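Local coordinates for protein glycerol-3-phosphate dehydrogenase [NAD(+)] (Dunaliella salina, PDB 6IUY) that probably interconverts sn-glycerol 3-phosphate and dihydroxyacetone phosphate with NAD, and carries a phosphatase-like domain that enables direct conversion of dihydroxyacetone phosphate to glycerol, at residues Gln34-Thr45 / Tyr198-Asp206; Lys464-Asp475 / Ser523-Glu534. All coordinates share one frame; numbering follows the deposited sequence.

Contact 1 (Gln34-Thr45 / Tyr198-Asp206); sequences QADAVCFDVDRT and YNNIIMVGD. With MG (magnesium ion), chain F.
The magnesium site of a haloacid dehalogenase (HAD) fold lies where parallel strands 37-40 and 201-205 end side by side, and Asp41 and Asp206 turn neighbouring carboxylate oxygens onto the same ion. Asp41, Asp43 and Thr45 fit the DxDx(T/V) signature of that family. Asp41 OD2 binds magnesium at 2.1 Å and Asp206 OD1 at 2.2 Å; Asp43 O, a main-chain oxygen of the loop, completes a triangle of protein oxygens on one side of the ion. The side chains of Asp41 and Asp206 cross at about a right angle, yet their carboxylate planes are 27° apart. Asp206 reaches the ion with CG held between its backbone N and carbonyl carbon (chi1 59°). The other oxygen of Asp41, OD1, is taken by a salt bridge from Lys185.

Behind the site the strands are zipped by backbone bonds from Ile202 N to Ala37 O, Cys39 N to Ile202 O, Val204 N to Cys39 O and Asp41 N to Val204 O; the last lies next to the metal ligands, since its donor belongs to Asp41. On one sheet face Val38 CG1 packs on Val204 CG2 at 3.5 Å, and Val204 CB sits over one face of the Phe40 ring. On the other, Cys39 SG touches Ile201 CG2, while the Met203 chain, bent at chi2 and chi3, puts CE near Cys39 O.

At the far end side chains and main chain share the work: Asn200 O accepts from Asp36 N and Ala37 N. Asn200 ND2 gives Gln34 O a straight bond of 3.0 Å, from above the carbonyl plane. Asp36 OD2 accepts Asn199 N and Asn200 N on its anti side, from opposite faces of the carboxylate plane; the bond from Asn200 N to OD2, 2.9 Å, is almost linear at 179°.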
loop_
_atom_site.group_PDB
_atom_site.type_symbol
_atom_site.label_atom_id
_atom_site.label_comp_id
_atom_site.label_asym_id
_atom_site.label_seq_id
_atom_site.Cartn_x
_atom_site.Cartn_y
_atom_site.Cartn_z
ATOM N N GLN A 34 -16.105 5.137 -33.041
ATOM C CA GLN A 34 -16.237 4.869 -31.619
ATOM C C GLN A 34 -16.437 3.371 -31.366
ATOM O O GLN A 34 -16.938 2.974 -30.319
ATOM C CB GLN A 34 -17.412 5.665 -31.053
ATOM C CG GLN A 34 -17.155 6.305 -29.713
ATOM C CD GLN A 34 -16.208 7.473 -29.815
ATOM O OE1 GLN A 34 -16.170 8.165 -30.836
ATOM N NE2 GLN A 34 -15.424 7.697 -28.762
ATOM N N ALA A 35 -16.064 2.547 -32.343
ATOM C CA ALA A 35 -16.350 1.118 -32.292
ATOM C C ALA A 35 -15.561 0.425 -31.198
ATOM O O ALA A 35 -14.399 0.749 -30.961
ATOM C CB ALA A 35 -16.045 0.464 -33.633
ATOM N N ASP A 36 -16.195 -0.541 -30.545
ATOM C CA ASP A 36 -15.533 -1.345 -29.526
ATOM C C ASP A 36 -15.123 -2.684 -30.107
ATOM O O ASP A 36 -14.154 -3.297 -29.661
ATOM C CB ASP A 36 -16.449 -1.549 -28.320
ATOM C CG ASP A 36 -16.811 -0.252 -27.636
ATOM O OD1 ASP A 36 -15.888 0.550 -27.350
ATOM O OD2 ASP A 36 -18.023 -0.034 -27.396
ATOM N N ALA A 37 -15.887 -3.146 -31.094
ATOM C CA ALA A 37 -15.542 -4.355 -31.829
ATOM C C ALA A 37 -16.109 -4.314 -33.251
ATOM O O ALA A 37 -17.229 -3.862 -33.462
ATOM C CB ALA A 37 -16.044 -5.578 -31.095
ATOM N N VAL A 38 -15.316 -4.796 -34.206
ATOM C CA VAL A 38 -15.717 -4.945 -35.603
ATOM C C VAL A 38 -15.741 -6.434 -35.975
ATOM O O VAL A 38 -14.724 -7.131 -35.845
ATOM C CB VAL A 38 -14.748 -4.192 -36.550
ATOM C CG1 VAL A 38 -15.263 -4.199 -37.974
ATOM C CG2 VAL A 38 -14.533 -2.765 -36.068
ATOM N N CYS A 39 -16.893 -6.925 -36.434
ATOM C CA CYS A 39 -17.006 -8.324 -36.860
ATOM C C CYS A 39 -16.979 -8.470 -38.386
ATOM O O CYS A 39 -17.757 -7.826 -39.100
ATOM C CB CYS A 39 -18.281 -8.941 -36.295
ATOM S SG CYS A 39 -18.439 -8.743 -34.511
ATOM N N PHE A 40 -16.081 -9.312 -38.890
ATOM C CA PHE A 40 -15.948 -9.465 -40.331
ATOM C C PHE A 40 -16.506 -10.808 -40.790
ATOM O O PHE A 40 -16.194 -11.854 -40.207
ATOM C CB PHE A 40 -14.486 -9.349 -40.772
ATOM C CG PHE A 40 -13.948 -7.945 -40.765
ATOM C CD1 PHE A 40 -13.630 -7.312 -39.571
ATOM C CD2 PHE A 40 -13.719 -7.271 -41.953
ATOM C CE1 PHE A 40 -13.123 -6.021 -39.562
ATOM C CE2 PHE A 40 -13.213 -5.980 -41.956
ATOM C CZ PHE A 40 -12.914 -5.350 -40.759
ATOM N N ASP A 41 -17.316 -10.775 -41.843
ATOM C CA ASP A 41 -17.686 -12.000 -42.536
ATOM C C ASP A 41 -16.445 -12.457 -43.270
ATOM O O ASP A 41 -15.629 -11.624 -43.646
ATOM C CB ASP A 41 -18.848 -11.770 -43.503
ATOM C CG ASP A 41 -19.165 -13.001 -44.350
ATOM O OD1 ASP A 41 -19.446 -14.087 -43.785
ATOM O OD2 ASP A 41 -19.112 -12.875 -45.585
ATOM N N VAL A 42 -16.280 -13.765 -43.452
ATOM C CA VAL A 42 -15.129 -14.293 -44.181
ATOM C C VAL A 42 -15.325 -14.224 -45.695
ATOM O O VAL A 42 -14.636 -13.471 -46.399
ATOM C CB VAL A 42 -14.847 -15.752 -43.787
ATOM C CG1 VAL A 42 -13.840 -16.374 -44.732
ATOM C CG2 VAL A 42 -14.343 -15.820 -42.361
ATOM N N ASP A 43 -16.292 -15.002 -46.179
ATOM C CA ASP A 43 -16.543 -15.170 -47.610
ATOM C C ASP A 43 -16.936 -13.892 -48.357
ATOM O O ASP A 43 -18.044 -13.368 -48.201
ATOM C CB ASP A 43 -17.621 -16.236 -47.808
ATOM C CG ASP A 43 -17.169 -17.602 -47.330
ATOM O OD1 ASP A 43 -17.596 -18.031 -46.233
ATOM O OD2 ASP A 43 -16.364 -18.233 -48.043
ATOM N N ARG A 44 -15.993 -13.422 -49.172
ATOM C CA ARG A 44 -16.125 -12.265 -50.068
ATOM C C ARG A 44 -16.098 -10.904 -49.365
ATOM O O ARG A 44 -16.360 -9.874 -49.998
ATOM C CB ARG A 44 -17.393 -12.385 -50.920
ATOM C CG ARG A 44 -17.275 -13.426 -52.023
ATOM C CD ARG A 44 -18.538 -13.455 -52.880
ATOM N NE ARG A 44 -18.815 -14.780 -53.433
ATOM C CZ ARG A 44 -19.334 -15.783 -52.730
ATOM N NH1 ARG A 44 -19.622 -15.618 -51.443
ATOM N NH2 ARG A 44 -19.559 -16.956 -53.311
ATOM N N THR A 45 -15.758 -10.885 -48.076
ATOM C CA THR A 45 -15.458 -9.610 -47.428
ATOM C C THR A 45 -13.997 -9.594 -46.986
ATOM O O THR A 45 -13.307 -8.589 -47.146
ATOM C CB THR A 45 -16.369 -9.333 -46.221
ATOM O OG1 THR A 45 -15.765 -9.853 -45.033
ATOM C CG2 THR A 45 -17.736 -9.946 -46.432
ATOM N N TYR A 198 -18.356 -4.553 -24.405
ATOM C CA TYR A 198 -18.438 -3.813 -25.664
ATOM C C TYR A 198 -19.834 -3.262 -25.840
ATOM O O TYR A 198 -20.801 -3.960 -25.557
ATOM C CB TYR A 198 -18.076 -4.706 -26.854
ATOM C CG TYR A 198 -16.693 -5.291 -26.769
ATOM C CD1 TYR A 198 -15.692 -4.629 -26.070
ATOM C CD2 TYR A 198 -16.385 -6.502 -27.378
ATOM C CE1 TYR A 198 -14.426 -5.147 -25.976
ATOM C CE2 TYR A 198 -15.114 -7.036 -27.291
ATOM C CZ TYR A 198 -14.136 -6.351 -26.585
ATOM O OH TYR A 198 -12.854 -6.851 -26.478
ATOM N N ASN A 199 -19.946 -2.018 -26.295
ATOM C CA ASN A 199 -21.259 -1.412 -26.475
ATOM C C ASN A 199 -21.564 -1.111 -27.945
ATOM O O ASN A 199 -22.691 -1.301 -28.409
ATOM C CB ASN A 199 -21.371 -0.147 -25.628
ATOM C CG ASN A 199 -21.355 -0.446 -24.129
ATOM O OD1 ASN A 199 -22.174 -1.223 -23.630
ATOM N ND2 ASN A 199 -20.407 0.155 -23.410
ATOM N N ASN A 200 -20.558 -0.645 -28.672
ATOM C CA ASN A 200 -20.691 -0.442 -30.107
ATOM C C ASN A 200 -20.009 -1.552 -30.888
ATOM O O ASN A 200 -18.784 -1.620 -30.922
ATOM C CB ASN A 200 -20.104 0.909 -30.513
ATOM C CG ASN A 200 -20.627 2.039 -29.665
ATOM O OD1 ASN A 200 -21.806 2.058 -29.301
ATOM N ND2 ASN A 200 -19.750 2.979 -29.318
ATOM N N ILE A 201 -20.812 -2.411 -31.514
ATOM C CA ILE A 201 -20.297 -3.519 -32.318
ATOM C C ILE A 201 -20.751 -3.377 -33.774
ATOM O O ILE A 201 -21.934 -3.195 -34.049
ATOM C CB ILE A 201 -20.758 -4.892 -31.765
ATOM C CG1 ILE A 201 -20.480 -4.987 -30.261
ATOM C CG2 ILE A 201 -20.063 -6.019 -32.501
ATOM C CD1 ILE A 201 -21.157 -6.156 -29.585
ATOM N N ILE A 202 -19.799 -3.464 -34.695
ATOM C CA ILE A 202 -20.041 -3.223 -36.103
ATOM C C ILE A 202 -20.043 -4.559 -36.824
ATOM O O ILE A 202 -19.247 -5.440 -36.471
ATOM C CB ILE A 202 -18.943 -2.300 -36.732
ATOM C CG1 ILE A 202 -18.680 -1.060 -35.865
ATOM C CG2 ILE A 202 -19.271 -1.936 -38.190
ATOM C CD1 ILE A 202 -19.905 -0.215 -35.560
ATOM N N MET A 203 -20.929 -4.724 -37.814
ATOM C CA MET A 203 -20.841 -5.886 -38.697
ATOM C C MET A 203 -20.386 -5.454 -40.086
ATOM O O MET A 203 -20.948 -4.521 -40.674
ATOM C CB MET A 203 -22.175 -6.640 -38.785
ATOM C CG MET A 203 -22.125 -7.889 -39.700
ATOM S SD MET A 203 -21.371 -9.351 -38.929
ATOM C CE MET A 203 -20.073 -9.762 -40.088
ATOM N N VAL A 204 -19.366 -6.132 -40.607
ATOM C CA VAL A 204 -18.873 -5.857 -41.954
ATOM C C VAL A 204 -18.971 -7.116 -42.805
ATOM O O VAL A 204 -18.359 -8.136 -42.462
ATOM C CB VAL A 204 -17.410 -5.369 -41.947
ATOM C CG1 VAL A 204 -17.014 -4.880 -43.333
ATOM C CG2 VAL A 204 -17.216 -4.269 -40.914
ATOM N N GLY A 205 -19.733 -7.041 -43.901
ATOM C CA GLY A 205 -19.921 -8.176 -44.800
ATOM C C GLY A 205 -20.661 -7.910 -46.112
ATOM O O GLY A 205 -21.090 -6.788 -46.396
ATOM N N ASP A 206 -20.812 -8.963 -46.918
ATOM C CA ASP A 206 -21.438 -8.856 -48.238
ATOM C C ASP A 206 -22.842 -9.477 -48.309
ATOM O O ASP A 206 -23.739 -8.933 -48.951
ATOM C CB ASP A 206 -20.535 -9.501 -49.305
ATOM C CG ASP A 206 -20.238 -10.976 -49.029
ATOM O OD1 ASP A 206 -19.941 -11.329 -47.865
ATOM O OD2 ASP A 206 -20.290 -11.786 -49.986
HETATM MG MG MG F . -19.996 -13.499 -47.437
#

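Contact 2 (Lys464-Asp475 / Ser523-Glu534); sequences KNIVAVGAGIGD and SSYGGRNRRVAE. With 13P (1,3-dihydroxyacetonephosphate), chain D; NAD (nicotinamide-adenine-dinucleotide), chain C.
Helices 464-475 and 528-534 run in broadly the same direction, their axes 39° apart and 7.0 Å from each other at the closest point. Such an approach depends on small residues. Gly472 lies against the Arg530 backbone, its CA 3.6 Å from Arg530 O in a CA-H...O contact; the reverse contact, Arg530 CA to Ala468 O, lies one turn earlier. Ala533 CB sits on Val469 O at 3.5 Å and also meets the CG1 branch of Val469. The preceding helix end joins in through Ser524, whose CB packs on Ala471 CB, and through Ser523 O, which faces Ala468 CB.

Where the helices lead away from the substrate, charge takes over. Arg530 leaves its backbone with CG anti to N (chi1 180°), then bends at chi2 and chi3 so that its guanidinium reaches two acids. NH1 forms a salt bridge with Asp475 OD2 on the anti side of the carboxylate, though bent, with 133° at the hydrogen, and NH2 forms another with Glu534 OE1, 3.0 Å away and close to the guanidinium plane. Lys484 is a second cation on Asp475 OD2.

At the opposite end lies dihydroxyacetone phosphate. Gly527 is the N-cap, and the first amides of the helix grip the phosphate: Arg528 N bonds O2P at 2.7 Å and Asn529 N bonds O3P at 2.6 Å. Arg528 also gives NE to O2P, while NE and NH2 both reach the ester oxygen O1; its NH1 bonds NAD O2A, and NAD N7N lies over the centre of one guanidinium face. A phosphate held at a helix N-terminus, with Lys464 and Asn465 lining the pocket from the partner helix, marks the substrate site of the C-terminal helical domain of NAD-dependent glycerol-3-phosphate dehydrogenases.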
loop_
_atom_site.group_PDB
_atom_site.type_symbol
_atom_site.label_atom_id
_atom_site.label_comp_id
_atom_site.label_asym_id
_atom_site.label_seq_id
_atom_site.Cartn_x
_atom_site.Cartn_y
_atom_site.Cartn_z
ATOM N N LYS A 464 0.673 14.057 -1.430
ATOM C CA LYS A 464 2.015 13.602 -1.110
ATOM C C LYS A 464 3.052 14.732 -1.119
ATOM O O LYS A 464 4.121 14.598 -0.508
ATOM C CB LYS A 464 2.415 12.483 -2.075
ATOM C CG LYS A 464 3.657 12.718 -2.875
ATOM C CD LYS A 464 3.462 13.702 -3.975
ATOM C CE LYS A 464 4.652 13.619 -4.895
ATOM N NZ LYS A 464 4.902 14.825 -5.714
ATOM N N ASN A 465 2.736 15.844 -1.789
ATOM C CA ASN A 465 3.638 16.995 -1.816
ATOM C C ASN A 465 3.605 17.723 -0.497
ATOM O O ASN A 465 4.553 18.405 -0.148
ATOM C CB ASN A 465 3.285 17.987 -2.945
ATOM C CG ASN A 465 3.825 17.551 -4.289
ATOM O OD1 ASN A 465 4.882 16.930 -4.371
ATOM N ND2 ASN A 465 3.089 17.861 -5.357
ATOM N N ILE A 466 2.503 17.615 0.231
ATOM C CA ILE A 466 2.504 18.129 1.603
ATOM C C ILE A 466 3.509 17.327 2.448
ATOM O O ILE A 466 4.360 17.903 3.116
ATOM C CB ILE A 466 1.122 18.027 2.294
ATOM C CG1 ILE A 466 0.055 18.832 1.553
ATOM C CG2 ILE A 466 1.228 18.468 3.778
ATOM C CD1 ILE A 466 -1.339 18.695 2.190
ATOM N N VAL A 467 3.403 15.993 2.417
ATOM C CA VAL A 467 4.319 15.133 3.187
ATOM C C VAL A 467 5.768 15.377 2.784
ATOM O O VAL A 467 6.660 15.302 3.625
ATOM C CB VAL A 467 4.007 13.605 3.006
ATOM C CG1 VAL A 467 4.906 12.771 3.890
ATOM C CG2 VAL A 467 2.551 13.304 3.322
ATOM N N ALA A 468 6.018 15.670 1.503
ATOM C CA ALA A 468 7.393 15.902 1.050
ATOM C C ALA A 468 7.953 17.190 1.655
ATOM O O ALA A 468 9.166 17.286 1.893
ATOM C CB ALA A 468 7.479 15.950 -0.485
ATOM N N VAL A 469 7.090 18.180 1.896
ATOM C CA VAL A 469 7.514 19.383 2.624
ATOM C C VAL A 469 7.906 18.991 4.044
ATOM O O VAL A 469 8.983 19.352 4.525
ATOM C CB VAL A 469 6.410 20.476 2.647
ATOM C CG1 VAL A 469 6.768 21.620 3.625
ATOM C CG2 VAL A 469 6.236 21.058 1.241
ATOM N N GLY A 470 7.046 18.221 4.704
ATOM C CA GLY A 470 7.352 17.757 6.043
ATOM C C GLY A 470 8.644 16.970 6.070
ATOM O O GLY A 470 9.463 17.164 6.949
ATOM N N ALA A 471 8.829 16.080 5.101
ATOM C CA ALA A 471 10.042 15.279 5.015
ATOM C C ALA A 471 11.282 16.144 4.911
ATOM O O ALA A 471 12.309 15.828 5.505
ATOM C CB ALA A 471 9.975 14.330 3.813
ATOM N N GLY A 472 11.200 17.219 4.123
ATOM C CA GLY A 472 12.322 18.132 3.960
ATOM C C GLY A 472 12.555 19.036 5.162
ATOM O O GLY A 472 13.670 19.469 5.400
ATOM N N ILE A 473 11.510 19.359 5.912
ATOM C CA ILE A 473 11.707 20.079 7.167
ATOM C C ILE A 473 12.496 19.167 8.112
ATOM O O ILE A 473 13.443 19.605 8.753
ATOM C CB ILE A 473 10.387 20.498 7.817
ATOM C CG1 ILE A 473 9.682 21.560 6.968
ATOM C CG2 ILE A 473 10.637 21.058 9.203
ATOM C CD1 ILE A 473 8.256 21.823 7.416
ATOM N N GLY A 474 12.136 17.883 8.135
ATOM C CA GLY A 474 12.915 16.881 8.841
ATOM C C GLY A 474 14.380 16.895 8.464
ATOM O O GLY A 474 15.249 16.980 9.337
ATOM N N ASP A 475 14.655 16.830 7.163
ATOM C CA ASP A 475 16.018 16.838 6.656
ATOM C C ASP A 475 16.770 18.084 7.100
ATOM O O ASP A 475 17.961 18.025 7.414
ATOM C CB ASP A 475 16.034 16.770 5.129
ATOM C CG ASP A 475 15.729 15.377 4.580
ATOM O OD1 ASP A 475 15.776 14.399 5.342
ATOM O OD2 ASP A 475 15.457 15.259 3.357
ATOM N N SER A 523 9.436 11.544 -3.900
ATOM C CA SER A 523 9.317 12.986 -3.677
ATOM C C SER A 523 9.844 13.428 -2.329
ATOM O O SER A 523 10.260 14.591 -2.162
ATOM C CB SER A 523 7.862 13.419 -3.831
ATOM O OG SER A 523 7.398 12.973 -5.094
ATOM N N SER A 524 9.820 12.514 -1.360
ATOM C CA SER A 524 10.320 12.807 -0.019
ATOM C C SER A 524 11.827 12.664 0.017
ATOM O O SER A 524 12.483 13.260 0.852
ATOM C CB SER A 524 9.656 11.893 1.019
ATOM O OG SER A 524 8.267 12.168 1.069
ATOM N N TYR A 525 12.390 11.903 -0.920
ATOM C CA TYR A 525 13.835 11.765 -0.944
ATOM C C TYR A 525 14.501 12.486 -2.132
ATOM O O TYR A 525 15.688 12.774 -2.076
ATOM C CB TYR A 525 14.234 10.272 -0.925
ATOM C CG TYR A 525 14.073 9.644 0.458
ATOM C CD1 TYR A 525 12.823 9.237 0.922
ATOM C CD2 TYR A 525 15.170 9.497 1.314
ATOM C CE1 TYR A 525 12.675 8.675 2.195
ATOM C CE2 TYR A 525 15.026 8.943 2.576
ATOM C CZ TYR A 525 13.785 8.532 3.004
ATOM O OH TYR A 525 13.655 7.990 4.257
ATOM N N GLY A 526 13.761 12.803 -3.187
ATOM C CA GLY A 526 14.412 13.373 -4.354
ATOM C C GLY A 526 13.693 14.509 -5.059
ATOM O O GLY A 526 14.040 14.833 -6.178
ATOM N N GLY A 527 12.691 15.115 -4.429
ATOM C CA GLY A 527 11.871 16.082 -5.148
ATOM C C GLY A 527 12.181 17.525 -4.807
ATOM O O GLY A 527 13.045 17.818 -3.969
ATOM N N ARG A 528 11.479 18.442 -5.463
ATOM C CA ARG A 528 11.785 19.851 -5.313
ATOM C C ARG A 528 11.244 20.373 -4.008
ATOM O O ARG A 528 11.824 21.286 -3.424
ATOM C CB ARG A 528 11.223 20.658 -6.494
ATOM C CG ARG A 528 11.797 20.216 -7.836
ATOM C CD ARG A 528 10.987 20.747 -9.018
ATOM N NE ARG A 528 9.575 20.361 -8.973
ATOM C CZ ARG A 528 8.670 20.740 -9.882
ATOM N NH1 ARG A 528 9.036 21.494 -10.910
ATOM N NH2 ARG A 528 7.409 20.372 -9.769
ATOM N N ASN A 529 10.119 19.813 -3.564
ATOM C CA ASN A 529 9.483 20.226 -2.318
ATOM C C ASN A 529 10.344 19.917 -1.107
ATOM O O ASN A 529 10.466 20.742 -0.190
ATOM C CB ASN A 529 8.122 19.553 -2.151
ATOM C CG ASN A 529 7.063 20.146 -3.062
ATOM O OD1 ASN A 529 6.685 21.325 -2.924
ATOM N ND2 ASN A 529 6.555 19.326 -3.986
ATOM N N ARG A 530 10.915 18.715 -1.102
ATOM C CA ARG A 530 11.869 18.288 -0.064
ATOM C C ARG A 530 13.075 19.190 -0.086
ATOM O O ARG A 530 13.594 19.579 0.959
ATOM C CB ARG A 530 12.326 16.836 -0.285
ATOM C CG ARG A 530 13.326 16.308 0.744
ATOM C CD ARG A 530 14.377 15.417 0.126
ATOM N NE ARG A 530 15.466 16.212 -0.446
ATOM C CZ ARG A 530 16.322 16.921 0.285
ATOM N NH1 ARG A 530 16.205 16.944 1.615
ATOM N NH2 ARG A 530 17.278 17.616 -0.309
ATOM N N ARG A 531 13.537 19.512 -1.293
ATOM C CA ARG A 531 14.801 20.226 -1.439
ATOM C C ARG A 531 14.699 21.644 -0.908
ATOM O O ARG A 531 15.588 22.118 -0.181
ATOM C CB ARG A 531 15.238 20.250 -2.892
ATOM C CG ARG A 531 16.597 20.908 -3.092
ATOM C CD ARG A 531 16.926 21.071 -4.571
ATOM N NE ARG A 531 17.781 22.235 -4.759
ATOM C CZ ARG A 531 17.639 23.118 -5.742
ATOM N NH1 ARG A 531 16.673 22.965 -6.636
ATOM N NH2 ARG A 531 18.463 24.152 -5.824
ATOM N N VAL A 532 13.603 22.316 -1.254
ATOM C CA VAL A 532 13.378 23.671 -0.795
ATOM C C VAL A 532 13.028 23.759 0.680
ATOM O O VAL A 532 13.384 24.732 1.352
ATOM C CB VAL A 532 12.238 24.350 -1.580
ATOM C CG1 VAL A 532 11.976 25.739 -1.006
ATOM C CG2 VAL A 532 12.595 24.418 -3.054
ATOM N N ALA A 533 12.276 22.779 1.163
ATOM C CA ALA A 533 11.839 22.777 2.536
ATOM C C ALA A 533 13.037 22.516 3.448
ATOM O O ALA A 533 13.131 23.097 4.514
ATOM C CB ALA A 533 10.737 21.746 2.754
ATOM N N GLU A 534 13.967 21.676 3.003
ATOM C CA GLU A 534 15.219 21.476 3.721
ATOM C C GLU A 534 15.937 22.813 3.916
ATOM O O GLU A 534 16.294 23.173 5.044
ATOM C CB GLU A 534 16.124 20.496 2.976
ATOM C CG GLU A 534 17.571 20.407 3.533
ATOM C CD GLU A 534 18.381 19.293 2.868
ATOM O OE1 GLU A 534 18.666 19.378 1.654
ATOM O OE2 GLU A 534 18.719 18.308 3.544
HETATM P P 13P D . 8.402 17.816 -6.491
HETATM O O1P 13P D . 7.785 16.443 -6.368
HETATM O O2P 13P D . 9.641 17.649 -7.323
HETATM O O3P 13P D . 8.727 18.297 -5.102
HETATM O O1 13P D . 7.494 18.935 -7.180
HETATM C C1 13P D . 6.128 18.741 -7.466
HETATM C C2 13P D . 6.044 17.432 -8.178
HETATM O O2 13P D . 6.967 17.069 -8.876
HETATM C C3 13P D . 4.834 16.554 -8.032
HETATM O O3 13P D . 5.268 15.204 -7.964
HETATM P PA NAD C . 7.395 23.608 -13.695
HETATM O O1A NAD C . 8.618 23.271 -14.442
HETATM O O2A NAD C . 7.480 23.340 -12.198
HETATM O O5B NAD C . 7.035 25.187 -13.863
HETATM C C5B NAD C . 7.504 25.918 -15.006
HETATM C C4B NAD C . 6.299 26.363 -15.873
HETATM O O4B NAD C . 5.593 27.251 -15.226
HETATM C C3B NAD C . 6.811 27.103 -17.112
HETATM O O3B NAD C . 6.741 26.354 -18.236
HETATM C C2B NAD C . 5.884 28.328 -17.233
HETATM O O2B NAD C . 5.441 28.449 -18.656
HETATM C C1B NAD C . 4.913 28.064 -16.427
HETATM N N9A NAD C . 4.348 29.262 -15.969
HETATM C C8A NAD C . 4.933 30.266 -15.275
HETATM N N7A NAD C . 3.990 31.210 -15.061
HETATM C C5A NAD C . 2.827 30.806 -15.638
HETATM C C6A NAD C . 1.575 31.386 -15.737
HETATM N N6A NAD C . 1.182 32.651 -15.218
HETATM N N1A NAD C . 0.583 30.739 -16.362
HETATM C C2A NAD C . 0.822 29.514 -16.911
HETATM N N3A NAD C . 2.048 28.948 -16.829
HETATM C C4A NAD C . 3.046 29.599 -16.190
HETATM O O3 NAD C . 6.191 22.751 -14.324
HETATM P PN NAD C . 6.091 21.155 -14.437
HETATM O O1N NAD C . 7.396 20.495 -14.030
HETATM O O2N NAD C . 5.737 20.738 -15.847
HETATM O O5D NAD C . 5.000 20.690 -13.396
HETATM C C5D NAD C . 3.627 20.977 -13.592
HETATM C C4D NAD C . 2.826 19.905 -12.839
HETATM O O4D NAD C . 3.401 18.724 -12.972
HETATM C C3D NAD C . 2.856 20.227 -11.359
HETATM O O3D NAD C . 1.610 20.122 -10.867
HETATM C C2D NAD C . 3.783 19.148 -10.731
HETATM O O2D NAD C . 3.370 18.979 -9.313
HETATM C C1D NAD C . 3.588 18.103 -11.485
HETATM N N1N NAD C . 4.683 17.154 -11.532
HETATM C C2N NAD C . 6.000 17.548 -11.642
HETATM C C3N NAD C . 7.017 16.596 -11.687
HETATM C C7N NAD C . 8.480 17.080 -11.783
HETATM O O7N NAD C . 9.396 16.317 -11.545
HETATM N N7N NAD C . 8.730 18.445 -12.175
HETATM C C4N NAD C . 6.731 15.249 -11.631
HETATM C C5N NAD C . 5.410 14.845 -11.551
HETATM C C6N NAD C . 4.399 15.806 -11.513
#

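Contacts 1 and 2 are both largely buried, yet they belong to different family regions on opposite sides of the chain's centre, with centres about 53 Å apart and nearest atoms about 32 Å apart. They share no helix or strand. Contact 1 joins two strands of a parallel sheet through main-chain bonds, and two aspartates and a main-chain oxygen gather a cation. Contact 2 joins helices by small residues and CA-H...O approaches, with a salt bridge at the end away from the substrate, and helix amides and basic side chains hold an anion. Each architecture thus binds at the ends of its secondary-structure elements: past the strands in contact 1, at a helix N-terminus in contact 2.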